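Probable fimbrial chaperone YadV (Escherichia coli K-12, PDB 5GHU) probably acts as a periplasmic folding chaperone for pilin subunits in chaperone-usher assembly of fimbriae that could contribute to adhesion to surfaces. Local coordinates at residues V21-K26 / F88-L93; K119-P124 / V179-P184; W140-S145 / N200-H205; G166-S171 / M190-L195. All coordinates share one frame; numbering follows the deposited sequence.

Contact 1 (V21-K26 / F88-L93); sequences VRLENK and FWFNVL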
loop_
_atom_site.group_PDB
_atom_site.type_symbol
_atom_site.label_atom_id
_atom_site.label_comp_id
_atom_site.label_asym_id
_atom_site.label_seq_id
_atom_site.Cartn_x
_atom_site.Cartn_y
_atom_site.Cartn_z
ATOM N N VAL A 21 8.029 -1.737 13.724
ATOM C CA VAL A 21 8.538 -1.975 12.374
ATOM C C VAL A 21 10.046 -2.045 12.489
ATOM O O VAL A 21 10.642 -1.208 13.148
ATOM C CB VAL A 21 8.167 -0.831 11.409
ATOM C CG1 VAL A 21 8.816 -1.052 10.048
ATOM C CG2 VAL A 21 6.656 -0.763 11.265
ATOM N N ARG A 22 10.667 -2.996 11.809
ATOM C CA ARG A 22 12.118 -3.143 11.934
ATOM C C ARG A 22 12.876 -2.580 10.728
ATOM O O ARG A 22 12.484 -2.798 9.572
ATOM C CB ARG A 22 12.443 -4.623 12.108
ATOM C CG ARG A 22 13.912 -4.923 12.233
ATOM C CD ARG A 22 14.483 -4.423 13.556
ATOM N NE ARG A 22 15.903 -4.769 13.639
ATOM C CZ ARG A 22 16.621 -4.720 14.765
ATOM N NH1 ARG A 22 17.914 -5.049 14.766
ATOM N NH2 ARG A 22 16.043 -4.298 15.891
ATOM N N LEU A 23 13.927 -1.826 11.031
ATOM C CA LEU A 23 14.900 -1.329 10.049
ATOM C C LEU A 23 16.230 -2.076 10.205
ATOM O O LEU A 23 16.694 -2.346 11.339
ATOM C CB LEU A 23 15.148 0.156 10.251
ATOM C CG LEU A 23 13.867 0.996 10.315
ATOM C CD1 LEU A 23 14.275 2.454 10.523
ATOM C CD2 LEU A 23 13.000 0.838 9.029
ATOM N N GLU A 24 16.901 -2.315 9.076
ATOM C CA GLU A 24 18.248 -2.890 9.089
ATOM C C GLU A 24 19.127 -2.105 8.144
ATOM O O GLU A 24 18.697 -1.778 7.046
ATOM C CB GLU A 24 18.242 -4.335 8.645
ATOM C CG GLU A 24 17.452 -5.250 9.571
ATOM C CD GLU A 24 18.213 -5.532 10.886
ATOM O OE1 GLU A 24 19.454 -5.448 10.893
ATOM O OE2 GLU A 24 17.554 -5.827 11.902
ATOM N N ASN A 25 20.356 -1.848 8.559
ATOM C CA ASN A 25 21.355 -1.206 7.704
ATOM C C ASN A 25 22.200 -2.284 7.044
ATOM O O ASN A 25 23.081 -2.861 7.674
ATOM C CB ASN A 25 22.209 -0.242 8.519
ATOM C CG ASN A 25 23.218 0.519 7.664
ATOM O OD1 ASN A 25 23.369 0.233 6.470
ATOM N ND2 ASN A 25 23.936 1.463 8.281
ATOM N N LYS A 26 21.912 -2.576 5.783
ATOM C CA LYS A 26 22.624 -3.613 5.037
ATOM C C LYS A 26 23.935 -3.096 4.457
ATOM O O LYS A 26 24.683 -3.867 3.862
ATOM C CB LYS A 26 21.760 -4.157 3.895
ATOM C CG LYS A 26 20.402 -4.718 4.317
ATOM C CD LYS A 26 20.531 -5.952 5.207
ATOM C CE LYS A 26 21.116 -7.139 4.440
ATOM N NZ LYS A 26 21.372 -8.345 5.291
ATOM N N PHE A 88 -1.970 5.287 5.604
ATOM C CA PHE A 88 -0.885 6.249 5.843
ATOM C C PHE A 88 0.382 5.740 5.227
ATOM O O PHE A 88 0.455 4.587 4.763
ATOM C CB PHE A 88 -0.706 6.512 7.360
ATOM C CG PHE A 88 -1.952 7.002 7.991
ATOM C CD1 PHE A 88 -2.923 6.116 8.446
ATOM C CD2 PHE A 88 -2.187 8.353 8.094
ATOM C CE1 PHE A 88 -4.097 6.603 8.975
ATOM C CE2 PHE A 88 -3.392 8.823 8.629
ATOM C CZ PHE A 88 -4.329 7.903 9.070
ATOM N N TRP A 89 1.369 6.634 5.178
ATOM C CA TRP A 89 2.689 6.259 4.701
ATOM C C TRP A 89 3.748 6.295 5.780
ATOM O O TRP A 89 3.927 7.298 6.450
ATOM C CB TRP A 89 3.081 7.180 3.548
ATOM C CG TRP A 89 2.223 6.805 2.384
ATOM C CD1 TRP A 89 0.942 7.230 2.123
ATOM C CD2 TRP A 89 2.544 5.853 1.374
ATOM N NE1 TRP A 89 0.467 6.619 0.998
ATOM C CE2 TRP A 89 1.435 5.773 0.512
ATOM C CE3 TRP A 89 3.657 5.067 1.112
ATOM C CZ2 TRP A 89 1.432 4.957 -0.606
ATOM C CZ3 TRP A 89 3.651 4.265 0.009
ATOM C CH2 TRP A 89 2.553 4.215 -0.840
ATOM N N PHE A 90 4.415 5.165 5.941
ATOM C CA PHE A 90 5.579 5.086 6.824
ATOM C C PHE A 90 6.836 5.394 6.018
ATOM O O PHE A 90 7.151 4.675 5.068
ATOM C CB PHE A 90 5.677 3.676 7.463
ATOM C CG PHE A 90 6.892 3.511 8.346
ATOM C CD1 PHE A 90 7.058 4.317 9.451
ATOM C CD2 PHE A 90 7.919 2.656 7.995
ATOM C CE1 PHE A 90 8.180 4.239 10.262
ATOM C CE2 PHE A 90 9.044 2.561 8.794
ATOM C CZ PHE A 90 9.185 3.378 9.926
ATOM N N ASN A 91 7.535 6.462 6.411
ATOM C CA ASN A 91 8.713 6.943 5.700
ATOM C C ASN A 91 9.986 6.702 6.439
ATOM O O ASN A 91 10.036 6.919 7.652
ATOM C CB ASN A 91 8.637 8.463 5.489
ATOM C CG ASN A 91 7.457 8.885 4.630
ATOM O OD1 ASN A 91 7.635 9.201 3.472
ATOM N ND2 ASN A 91 6.263 8.901 5.197
ATOM N N VAL A 92 11.024 6.346 5.683
ATOM C CA VAL A 92 12.381 6.202 6.162
ATOM C C VAL A 92 13.319 6.993 5.274
ATOM O O VAL A 92 13.328 6.811 4.061
ATOM C CB VAL A 92 12.749 4.722 6.167
ATOM C CG1 VAL A 92 14.197 4.542 6.510
ATOM C CG2 VAL A 92 11.810 4.026 7.143
ATOM N N LEU A 93 14.096 7.879 5.883
ATOM C CA LEU A 93 15.016 8.741 5.129
ATOM C C LEU A 93 16.422 8.528 5.675
ATOM O O LEU A 93 16.630 8.700 6.857
ATOM C CB LEU A 93 14.560 10.226 5.254
ATOM C CG LEU A 93 15.333 11.384 4.598
ATOM C CD1 LEU A 93 16.563 11.810 5.398
ATOM C CD2 LEU A 93 15.741 10.975 3.226
#

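Contact 2 (K119-P124 / V179-P184); sequences KLFYRP and VKMIAP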
loop_
_atom_site.group_PDB
_atom_site.type_symbol
_atom_site.label_atom_id
_atom_site.label_comp_id
_atom_site.label_asym_id
_atom_site.label_seq_id
_atom_site.Cartn_x
_atom_site.Cartn_y
_atom_site.Cartn_z
ATOM N N LYS A 119 3.229 1.467 2.876
ATOM C CA LYS A 119 1.888 1.780 3.396
ATOM C C LYS A 119 1.670 1.222 4.791
ATOM O O LYS A 119 2.094 0.094 5.113
ATOM C CB LYS A 119 0.817 1.188 2.486
ATOM C CG LYS A 119 0.808 1.852 1.107
ATOM C CD LYS A 119 -0.083 0.981 0.154
ATOM C CE LYS A 119 0.031 1.355 -1.329
ATOM N NZ LYS A 119 -0.635 0.305 -2.194
ATOM N N LEU A 120 0.963 2.015 5.585
ATOM C CA LEU A 120 0.434 1.534 6.878
ATOM C C LEU A 120 -1.089 1.561 6.777
ATOM O O LEU A 120 -1.688 2.575 6.416
ATOM C CB LEU A 120 0.912 2.413 8.038
ATOM C CG LEU A 120 0.308 1.974 9.390
ATOM C CD1 LEU A 120 1.348 2.227 10.526
ATOM C CD2 LEU A 120 -0.983 2.727 9.691
ATOM N N PHE A 121 -1.736 0.432 7.047
ATOM C CA PHE A 121 -3.195 0.403 7.021
ATOM C C PHE A 121 -3.692 0.355 8.431
ATOM O O PHE A 121 -3.403 -0.630 9.159
ATOM C CB PHE A 121 -3.726 -0.830 6.238
ATOM C CG PHE A 121 -3.311 -0.835 4.790
ATOM C CD1 PHE A 121 -4.029 -0.127 3.879
ATOM C CD2 PHE A 121 -2.186 -1.551 4.349
ATOM C CE1 PHE A 121 -3.671 -0.127 2.511
ATOM C CE2 PHE A 121 -1.783 -1.501 2.963
ATOM C CZ PHE A 121 -2.539 -0.813 2.059
ATOM N N TYR A 122 -4.422 1.397 8.817
ATOM C CA TYR A 122 -5.081 1.425 10.127
ATOM C C TYR A 122 -6.422 0.700 9.996
ATOM O O TYR A 122 -7.280 1.099 9.183
ATOM C CB TYR A 122 -5.263 2.879 10.592
ATOM C CG TYR A 122 -5.882 2.920 11.972
ATOM C CD1 TYR A 122 -5.095 2.777 13.100
ATOM C CD2 TYR A 122 -7.243 3.149 12.119
ATOM C CE1 TYR A 122 -5.674 2.867 14.378
ATOM C CE2 TYR A 122 -7.817 3.274 13.380
ATOM C CZ TYR A 122 -7.034 3.104 14.484
ATOM O OH TYR A 122 -7.619 3.218 15.755
ATOM N N ARG A 123 -6.600 -0.401 10.775
ATOM C CA ARG A 123 -7.741 -1.281 10.597
ATOM C C ARG A 123 -8.553 -1.317 11.898
ATOM O O ARG A 123 -8.166 -1.973 12.865
ATOM C CB ARG A 123 -7.282 -2.695 10.228
ATOM C CG ARG A 123 -8.461 -3.616 9.946
ATOM C CD ARG A 123 -7.971 -5.018 9.555
ATOM N NE ARG A 123 -7.357 -4.834 8.225
ATOM C CZ ARG A 123 -6.452 -5.676 7.745
ATOM N NH1 ARG A 123 -6.129 -6.788 8.423
ATOM N NH2 ARG A 123 -5.878 -5.427 6.568
ATOM N N PRO A 124 -9.684 -0.601 11.928
ATOM C CA PRO A 124 -10.583 -0.756 13.084
ATOM C C PRO A 124 -10.991 -2.211 13.250
ATOM O O PRO A 124 -11.231 -2.909 12.268
ATOM C CB PRO A 124 -11.795 0.116 12.716
ATOM C CG PRO A 124 -11.221 1.144 11.692
ATOM C CD PRO A 124 -10.198 0.339 10.902
ATOM N N VAL A 179 -2.745 -0.588 -12.767
ATOM C CA VAL A 179 -3.470 -0.815 -11.508
ATOM C C VAL A 179 -3.185 0.278 -10.489
ATOM O O VAL A 179 -2.072 0.809 -10.419
ATOM C CB VAL A 179 -3.140 -2.188 -10.909
ATOM C CG1 VAL A 179 -3.749 -3.312 -11.803
ATOM C CG2 VAL A 179 -1.624 -2.365 -10.725
ATOM N N LYS A 180 -4.210 0.579 -9.687
ATOM C CA LYS A 180 -4.122 1.600 -8.631
ATOM C C LYS A 180 -4.745 0.998 -7.410
ATOM O O LYS A 180 -5.678 0.218 -7.512
ATOM C CB LYS A 180 -4.936 2.861 -8.978
ATOM C CG LYS A 180 -4.441 3.674 -10.179
ATOM C CD LYS A 180 -5.481 4.786 -10.336
ATOM C CE LYS A 180 -5.349 5.631 -11.598
ATOM N NZ LYS A 180 -6.550 6.517 -11.650
ATOM N N MET A 181 -4.270 1.459 -6.246
ATOM C CA MET A 181 -4.965 1.114 -5.011
ATOM C C MET A 181 -6.384 1.681 -5.011
ATOM O O MET A 181 -6.602 2.826 -5.452
ATOM C CB MET A 181 -4.143 1.636 -3.810
ATOM C CG MET A 181 -4.838 1.270 -2.521
ATOM S SD MET A 181 -3.741 1.563 -1.053
ATOM C CE MET A 181 -3.541 3.316 -1.116
ATOM N N ILE A 182 -7.332 0.907 -4.493
ATOM C CA ILE A 182 -8.719 1.384 -4.424
ATOM C C ILE A 182 -9.196 1.399 -2.960
ATOM O O ILE A 182 -9.068 0.419 -2.235
ATOM C CB ILE A 182 -9.659 0.575 -5.353
ATOM C CG1 ILE A 182 -11.092 1.142 -5.276
ATOM C CG2 ILE A 182 -9.606 -0.931 -5.126
ATOM C CD1 ILE A 182 -12.001 0.562 -6.378
ATOM N N ALA A 183 -9.581 2.592 -2.546
ATOM C CA ALA A 183 -10.011 2.806 -1.146
ATOM C C ALA A 183 -11.317 2.124 -0.825
ATOM O O ALA A 183 -12.132 1.820 -1.703
ATOM C CB ALA A 183 -10.091 4.346 -0.906
ATOM N N PRO A 184 -11.573 1.926 0.482
ATOM C CA PRO A 184 -12.883 1.389 0.914
ATOM C C PRO A 184 -14.024 2.182 0.316
ATOM O O PRO A 184 -13.949 3.443 0.218
ATOM C CB PRO A 184 -12.878 1.551 2.449
ATOM C CG PRO A 184 -11.366 1.468 2.774
ATOM C CD PRO A 184 -10.616 2.134 1.605
#

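Contact 3 (W140-S145 / N200-H205); sequences WFWSGS and NSAKVH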
loop_
_atom_site.group_PDB
_atom_site.type_symbol
_atom_site.label_atom_id
_atom_site.label_comp_id
_atom_site.label_asym_id
_atom_site.label_seq_id
_atom_site.Cartn_x
_atom_site.Cartn_y
_atom_site.Cartn_z
ATOM N N TRP A 140 -15.951 -4.818 -11.674
ATOM C CA TRP A 140 -15.247 -4.206 -12.791
ATOM C C TRP A 140 -16.143 -3.898 -13.959
ATOM O O TRP A 140 -17.027 -4.686 -14.323
ATOM C CB TRP A 140 -14.164 -5.193 -13.295
ATOM C CG TRP A 140 -13.160 -5.600 -12.240
ATOM C CD1 TRP A 140 -13.350 -6.509 -11.190
ATOM C CD2 TRP A 140 -11.815 -5.125 -12.111
ATOM N NE1 TRP A 140 -12.200 -6.593 -10.463
ATOM C CE2 TRP A 140 -11.242 -5.779 -10.991
ATOM C CE3 TRP A 140 -11.019 -4.234 -12.883
ATOM C CZ2 TRP A 140 -9.961 -5.524 -10.562
ATOM C CZ3 TRP A 140 -9.701 -3.988 -12.460
ATOM C CH2 TRP A 140 -9.174 -4.646 -11.329
ATOM N N PHE A 141 -15.932 -2.722 -14.558
ATOM C CA PHE A 141 -16.732 -2.224 -15.689
ATOM C C PHE A 141 -15.886 -1.535 -16.723
ATOM O O PHE A 141 -14.879 -0.898 -16.382
ATOM C CB PHE A 141 -17.764 -1.163 -15.190
ATOM C CG PHE A 141 -18.629 -1.668 -14.087
ATOM C CD1 PHE A 141 -18.198 -1.617 -12.761
ATOM C CD2 PHE A 141 -19.831 -2.267 -14.388
ATOM C CE1 PHE A 141 -18.979 -2.098 -11.767
ATOM C CE2 PHE A 141 -20.654 -2.698 -13.381
ATOM C CZ PHE A 141 -20.217 -2.634 -12.072
ATOM N N TRP A 142 -16.307 -1.637 -17.998
ATOM C CA TRP A 142 -15.688 -0.832 -19.014
ATOM C C TRP A 142 -16.025 0.593 -18.689
ATOM O O TRP A 142 -17.163 0.891 -18.280
ATOM C CB TRP A 142 -16.218 -1.141 -20.419
ATOM C CG TRP A 142 -15.669 -2.361 -21.026
ATOM C CD1 TRP A 142 -16.326 -3.541 -21.269
ATOM C CD2 TRP A 142 -14.331 -2.539 -21.503
ATOM N NE1 TRP A 142 -15.472 -4.442 -21.861
ATOM C CE2 TRP A 142 -14.241 -3.857 -22.013
ATOM C CE3 TRP A 142 -13.198 -1.721 -21.515
ATOM C CZ2 TRP A 142 -13.067 -4.365 -22.586
ATOM C CZ3 TRP A 142 -12.019 -2.232 -22.078
ATOM C CH2 TRP A 142 -11.966 -3.544 -22.589
ATOM N N SER A 143 -15.055 1.465 -18.916
ATOM C CA SER A 143 -15.197 2.891 -18.720
ATOM C C SER A 143 -14.891 3.487 -20.095
ATOM O O SER A 143 -13.861 3.158 -20.693
ATOM C CB SER A 143 -14.227 3.396 -17.682
ATOM O OG SER A 143 -14.340 4.768 -17.440
ATOM N N GLY A 144 -15.798 4.298 -20.615
ATOM C CA GLY A 144 -15.752 4.688 -22.021
ATOM C C GLY A 144 -15.078 6.015 -22.280
ATOM O O GLY A 144 -14.936 6.821 -21.364
ATOM N N SER A 145 -14.658 6.256 -23.523
ATOM C CA SER A 145 -14.834 5.331 -24.641
ATOM C C SER A 145 -13.741 4.271 -24.655
ATOM O O SER A 145 -12.617 4.524 -24.218
ATOM C CB SER A 145 -14.832 6.098 -25.963
ATOM O OG SER A 145 -15.962 5.785 -26.763
ATOM N N ASN A 200 -14.628 -7.264 -27.202
ATOM C CA ASN A 200 -15.619 -8.292 -26.930
ATOM C C ASN A 200 -15.110 -9.402 -26.019
ATOM O O ASN A 200 -13.978 -9.887 -26.169
ATOM C CB ASN A 200 -16.100 -8.920 -28.239
ATOM C CG ASN A 200 -16.720 -7.912 -29.174
ATOM O OD1 ASN A 200 -17.300 -6.919 -28.735
ATOM N ND2 ASN A 200 -16.599 -8.158 -30.472
ATOM N N SER A 201 -15.972 -9.811 -25.096
ATOM C CA SER A 201 -15.731 -10.932 -24.197
ATOM C C SER A 201 -14.412 -10.804 -23.458
ATOM O O SER A 201 -13.635 -11.746 -23.402
ATOM C CB SER A 201 -15.772 -12.246 -24.961
ATOM O OG SER A 201 -17.044 -12.398 -25.570
ATOM N N ALA A 202 -14.169 -9.638 -22.883
ATOM C CA ALA A 202 -12.892 -9.402 -22.223
ATOM C C ALA A 202 -12.925 -9.940 -20.809
ATOM O O ALA A 202 -13.997 -10.004 -20.163
ATOM C CB ALA A 202 -12.580 -7.956 -22.200
ATOM N N LYS A 203 -11.752 -10.299 -20.329
ATOM C CA LYS A 203 -11.628 -10.748 -18.933
ATOM C C LYS A 203 -10.527 -9.966 -18.252
ATOM O O LYS A 203 -9.476 -9.707 -18.841
ATOM C CB LYS A 203 -11.293 -12.249 -18.856
ATOM C CG LYS A 203 -12.063 -13.131 -19.798
ATOM C CD LYS A 203 -11.656 -14.602 -19.636
ATOM C CE LYS A 203 -10.557 -15.043 -20.630
ATOM N NZ LYS A 203 -9.158 -14.973 -20.102
ATOM N N VAL A 204 -10.727 -9.691 -16.955
ATOM C CA VAL A 204 -9.694 -9.074 -16.143
ATOM C C VAL A 204 -9.004 -10.129 -15.316
ATOM O O VAL A 204 -9.657 -11.061 -14.829
ATOM C CB VAL A 204 -10.313 -7.985 -15.211
ATOM C CG1 VAL A 204 -9.304 -7.458 -14.195
ATOM C CG2 VAL A 204 -10.809 -6.875 -16.087
ATOM N N HIS A 205 -7.676 -10.040 -15.225
ATOM C CA HIS A 205 -6.943 -10.903 -14.307
ATOM C C HIS A 205 -6.048 -9.981 -13.461
ATOM O O HIS A 205 -5.531 -8.991 -13.973
ATOM C CB HIS A 205 -6.121 -11.947 -15.098
ATOM C CG HIS A 205 -5.406 -12.933 -14.217
ATOM N ND1 HIS A 205 -4.179 -12.672 -13.657
ATOM C CD2 HIS A 205 -5.792 -14.139 -13.746
ATOM C CE1 HIS A 205 -3.802 -13.712 -12.931
ATOM N NE2 HIS A 205 -4.782 -14.603 -12.941
HETATM O O HOH W 1 -15.858 -6.911 -22.951
#

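Contact 4 (G166-S171 / M190-L195); sequences GDLEAS and MKVNGL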
loop_
_atom_site.group_PDB
_atom_site.type_symbol
_atom_site.label_atom_id
_atom_site.label_comp_id
_atom_site.label_asym_id
_atom_site.label_seq_id
_atom_site.Cartn_x
_atom_site.Cartn_y
_atom_site.Cartn_z
ATOM N N GLY A 166 -1.965 -6.369 -13.144
ATOM C CA GLY A 166 -3.233 -6.847 -13.635
ATOM C C GLY A 166 -3.255 -6.615 -15.121
ATOM O O GLY A 166 -2.456 -5.846 -15.660
ATOM N N ASP A 167 -4.155 -7.300 -15.801
ATOM C CA ASP A 167 -4.294 -7.096 -17.248
ATOM C C ASP A 167 -5.710 -7.436 -17.699
ATOM O O ASP A 167 -6.505 -8.110 -16.996
ATOM C CB ASP A 167 -3.257 -7.983 -17.999
ATOM C CG ASP A 167 -3.300 -9.468 -17.553
ATOM O OD1 ASP A 167 -4.180 -10.184 -18.039
ATOM O OD2 ASP A 167 -2.436 -9.852 -16.777
ATOM N N LEU A 168 -6.023 -6.976 -18.891
ATOM C CA LEU A 168 -7.260 -7.293 -19.569
ATOM C C LEU A 168 -6.924 -8.170 -20.765
ATOM O O LEU A 168 -5.944 -7.903 -21.430
ATOM C CB LEU A 168 -7.910 -5.989 -20.021
ATOM C CG LEU A 168 -9.270 -6.229 -20.648
ATOM C CD1 LEU A 168 -10.154 -5.055 -20.245
ATOM C CD2 LEU A 168 -9.061 -6.278 -22.160
ATOM N N GLU A 169 -7.697 -9.229 -20.969
ATOM C CA GLU A 169 -7.466 -10.135 -22.102
ATOM C C GLU A 169 -8.695 -10.221 -22.960
ATOM O O GLU A 169 -9.806 -10.321 -22.466
ATOM C CB GLU A 169 -7.120 -11.525 -21.583
ATOM C CG GLU A 169 -5.992 -12.228 -22.263
ATOM C CD GLU A 169 -5.346 -13.178 -21.280
ATOM O OE1 GLU A 169 -6.082 -13.747 -20.448
ATOM O OE2 GLU A 169 -4.125 -13.301 -21.286
ATOM N N ALA A 170 -8.478 -10.230 -24.262
ATOM C CA ALA A 170 -9.571 -10.425 -25.198
ATOM C C ALA A 170 -9.031 -11.001 -26.488
ATOM O O ALA A 170 -8.091 -10.453 -27.036
ATOM C CB ALA A 170 -10.284 -9.102 -25.484
ATOM N N SER A 171 -9.648 -12.084 -26.960
ATOM C CA SER A 171 -9.266 -12.693 -28.227
ATOM C C SER A 171 -7.767 -13.005 -28.242
ATOM O O SER A 171 -7.120 -12.818 -29.291
ATOM C CB SER A 171 -9.602 -11.780 -29.417
ATOM O OG SER A 171 -10.976 -11.394 -29.446
ATOM N N MET A 190 -9.005 2.808 -13.956
ATOM C CA MET A 190 -7.648 2.335 -14.191
ATOM C C MET A 190 -7.513 2.194 -15.680
ATOM O O MET A 190 -8.398 1.620 -16.350
ATOM C CB MET A 190 -7.398 0.992 -13.465
ATOM C CG MET A 190 -7.577 1.095 -11.956
ATOM S SD MET A 190 -7.342 -0.560 -11.251
ATOM C CE MET A 190 -8.242 -0.368 -9.716
ATOM N N LYS A 191 -6.426 2.765 -16.205
ATOM C CA LYS A 191 -6.141 2.771 -17.636
ATOM C C LYS A 191 -5.776 1.360 -18.149
ATOM O O LYS A 191 -5.157 0.566 -17.438
ATOM C CB LYS A 191 -4.992 3.742 -17.936
ATOM C CG LYS A 191 -5.409 5.209 -17.838
ATOM C CD LYS A 191 -4.328 6.160 -18.387
ATOM C CE LYS A 191 -3.829 5.692 -19.762
ATOM N NZ LYS A 191 -2.995 6.700 -20.510
ATOM N N VAL A 192 -6.192 1.056 -19.379
ATOM C CA VAL A 192 -5.787 -0.203 -20.051
ATOM C C VAL A 192 -4.826 0.185 -21.163
ATOM O O VAL A 192 -5.177 0.947 -22.068
ATOM C CB VAL A 192 -6.985 -0.997 -20.627
ATOM C CG1 VAL A 192 -6.504 -2.304 -21.321
ATOM C CG2 VAL A 192 -7.985 -1.352 -19.511
ATOM N N ASN A 193 -3.606 -0.311 -21.074
ATOM C CA ASN A 193 -2.564 0.067 -22.032
ATOM C C ASN A 193 -2.662 -0.653 -23.355
ATOM O O ASN A 193 -2.748 -1.870 -23.407
ATOM C CB ASN A 193 -1.190 -0.177 -21.441
ATOM C CG ASN A 193 -0.909 0.704 -20.267
ATOM O OD1 ASN A 193 -0.427 1.826 -20.416
ATOM N ND2 ASN A 193 -1.227 0.220 -19.096
ATOM N N GLY A 194 -2.637 0.117 -24.432
ATOM C CA GLY A 194 -2.459 -0.467 -25.752
ATOM C C GLY A 194 -3.746 -0.940 -26.375
ATOM O O GLY A 194 -3.732 -1.678 -27.346
ATOM N N LEU A 195 -4.859 -0.518 -25.808
ATOM C CA LEU A 195 -6.173 -0.916 -26.282
ATOM C C LEU A 195 -7.019 0.311 -26.586
ATOM O O LEU A 195 -7.238 1.160 -25.707
ATOM C CB LEU A 195 -6.883 -1.775 -25.240
ATOM C CG LEU A 195 -8.300 -2.186 -25.632
ATOM C CD1 LEU A 195 -8.305 -3.026 -26.900
ATOM C CD2 LEU A 195 -8.944 -2.950 -24.476
#

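Contact 1 (V21-K26 / F88-L93)
Two nitrogens of R22 grip one carboxylate oxygen, OE2 of E24: NE lies 2.6 Å from OE2 and NH1 3.0 Å. OE2 lies close to the guanidinium plane, and the two nitrogens reach it from the same face of the tilted carboxylate, so this salt bridge is side-on and rests on a single oxygen. It runs along the outer side of strand 19-25, where R22 also reaches T69. The alternate residues turn inward. V21 and L23 meet F90 and V92 of strand 86-95 across the core of the N-terminal immunoglobulin-like beta sandwich, the strand axes 10.6 Å apart and 22° from parallel. V21 CG1, held anti to its backbone nitrogen (chi1 175°), stands 3.8 Å from F90 CE2, the two side chains arriving from opposite directions. L23 CD2 sits at the edge of the same ring, near its plane, and also slides past V92, lying 3.9 Å from V92 CG2. I5 lies against both V21 and L23, and I118 touches F90.

Contact 2 (K119-P124 / V179-P184)
Strand 119-123 and the irregular but extended segment 179-184 keep their backbones well apart, K119 CA lying 10.9 Å from M181 CA, so long side chains must bridge the gap. M181 reaches out from the loop. Its CG swings to the side of the carbonyl carbon (chi1 -179°), and the chain then runs out almost straight to the sulfur before bending at chi3 (64°) to carry CE aside. K119, extended beyond CG, comes to meet it tip to tip: NZ is 3.5 Å from M181 SD, and K119 CE packs 3.8 Å from the same sulfur. F121 meets that sulfur too. M181 SD sits at the edge of its ring, 3.9 Å from F121 CE1 and 82° off the ring normal, a Met-aromatic contact. Y160 meets the F121 ring as well, and S162 touches M181, its OG taking a weak hydrogen bond from K119 NZ. With the lysine cut back to an alanine here, M181 SD would probably lose its neighbour on that flank and the thioether end could turn more freely. The strand closes the N-terminal domain and the loop belongs to the C-terminal one, so this is a domain-domain contact of the PapD-like chaperone fold. Little surface is buried between the segments, and the polarisable sulfur at its centre probably suits both the ammonium end of the lysine and the ring edge.

Contact 3 (W140-S145 / N200-H205)
W140 opens the contact by turning its indole inward, with CG beside the backbone nitrogen (chi1 -58°), and receiving V204 on one face. V204 CG1 stands 3.8 Å from the centroid of the six-membered ring and only 6° off its normal, a CH-pi contact made nearly straight down onto the ring; V204 CG2 reaches W140 CE3 more loosely. The two side chains cross at about a right angle. A leucine in place of W140 would probably leave V204 CG1 without its aromatic face and open a gap in the core. F141 points to the other side of the strand, where R152 makes a cation-pi contact with it. W142 sets off across the line to the second segment, but its ring end comes nearer and brings CZ2 to within 3.6 Å of A202 CB. At its edge, in the indole plane, W142 NE1 donates to a water 2.7 Å away, and the same water accepts from A202 N at 3.2 Å, so both N-H groups are satisfied by one bridge. Beyond W142 the chain leaves the contact. In the C-terminal immunoglobulin-like sandwich, strand 139-143 is an outer strand of the three-stranded sheet, with 150-155 beside it, and 203-205 lies in the facing four-stranded sheet between 163-170 and 215-221; L151 packs on both tryptophans and V204, F206 meets the W140 ring, and L168 touches W142 and A202.

Contact 4 (G166-S171 / M190-L195)
L168 makes both contacts, one from each end of its side chain. Near the backbone, L168 CB lies 4.2 Å from V192 CG1; at the far end, L168 CD2 lies 4.1 Å from L195 CD2. The leucines cross at about a right angle, methyl against methyl. L168 CG stands beside the carbonyl carbon (chi1 -176°), which carries the branch over to L195 while CB faces V192. What brings V192 and L195 to the same residue is the type II beta turn from V192 to L195, which folds the chain back just beyond strand 186-191; G194 occupies its third position with a positive phi of 85°. The turn lies beside the core of the C-terminal immunoglobulin-like sandwich, L168 belonging to the four-stranded sheet and strand 186-191 to the three-stranded sheet facing it. Further out, Y175 touches all three apolar residues, L151 lies against L168 and V192, and W142 packs on L195. The turn is tied down by N193, whose ND2 donates to D178 OD1 and to P176 O. L168 is held in its strand by backbone bonding to Y175, and on the opposite side of that strand its neighbour E169 forms a salt bridge with R174.

The four contacts follow the chaperone from one domain to the other. Contact 1 lies in the N-terminal sandwich, its centre about 38 Å from that of contact 3 in the C-terminal one, and contact 2 spans the domains between them. Contacts 1 and 2 share a sheet: F88 O lies 2.7 Å from L120 N, a probable hydrogen bond, and W89 packs on K119. On the other side, V179 and K180 lie against M190, joining contact 2 to contact 4. Contacts 3 and 4, with centres about 8 Å apart, form one core, where W142 CH2 stands 3.6 Å from L195 CD2 and a probable H205-D167 backbone hydrogen bond links their strands.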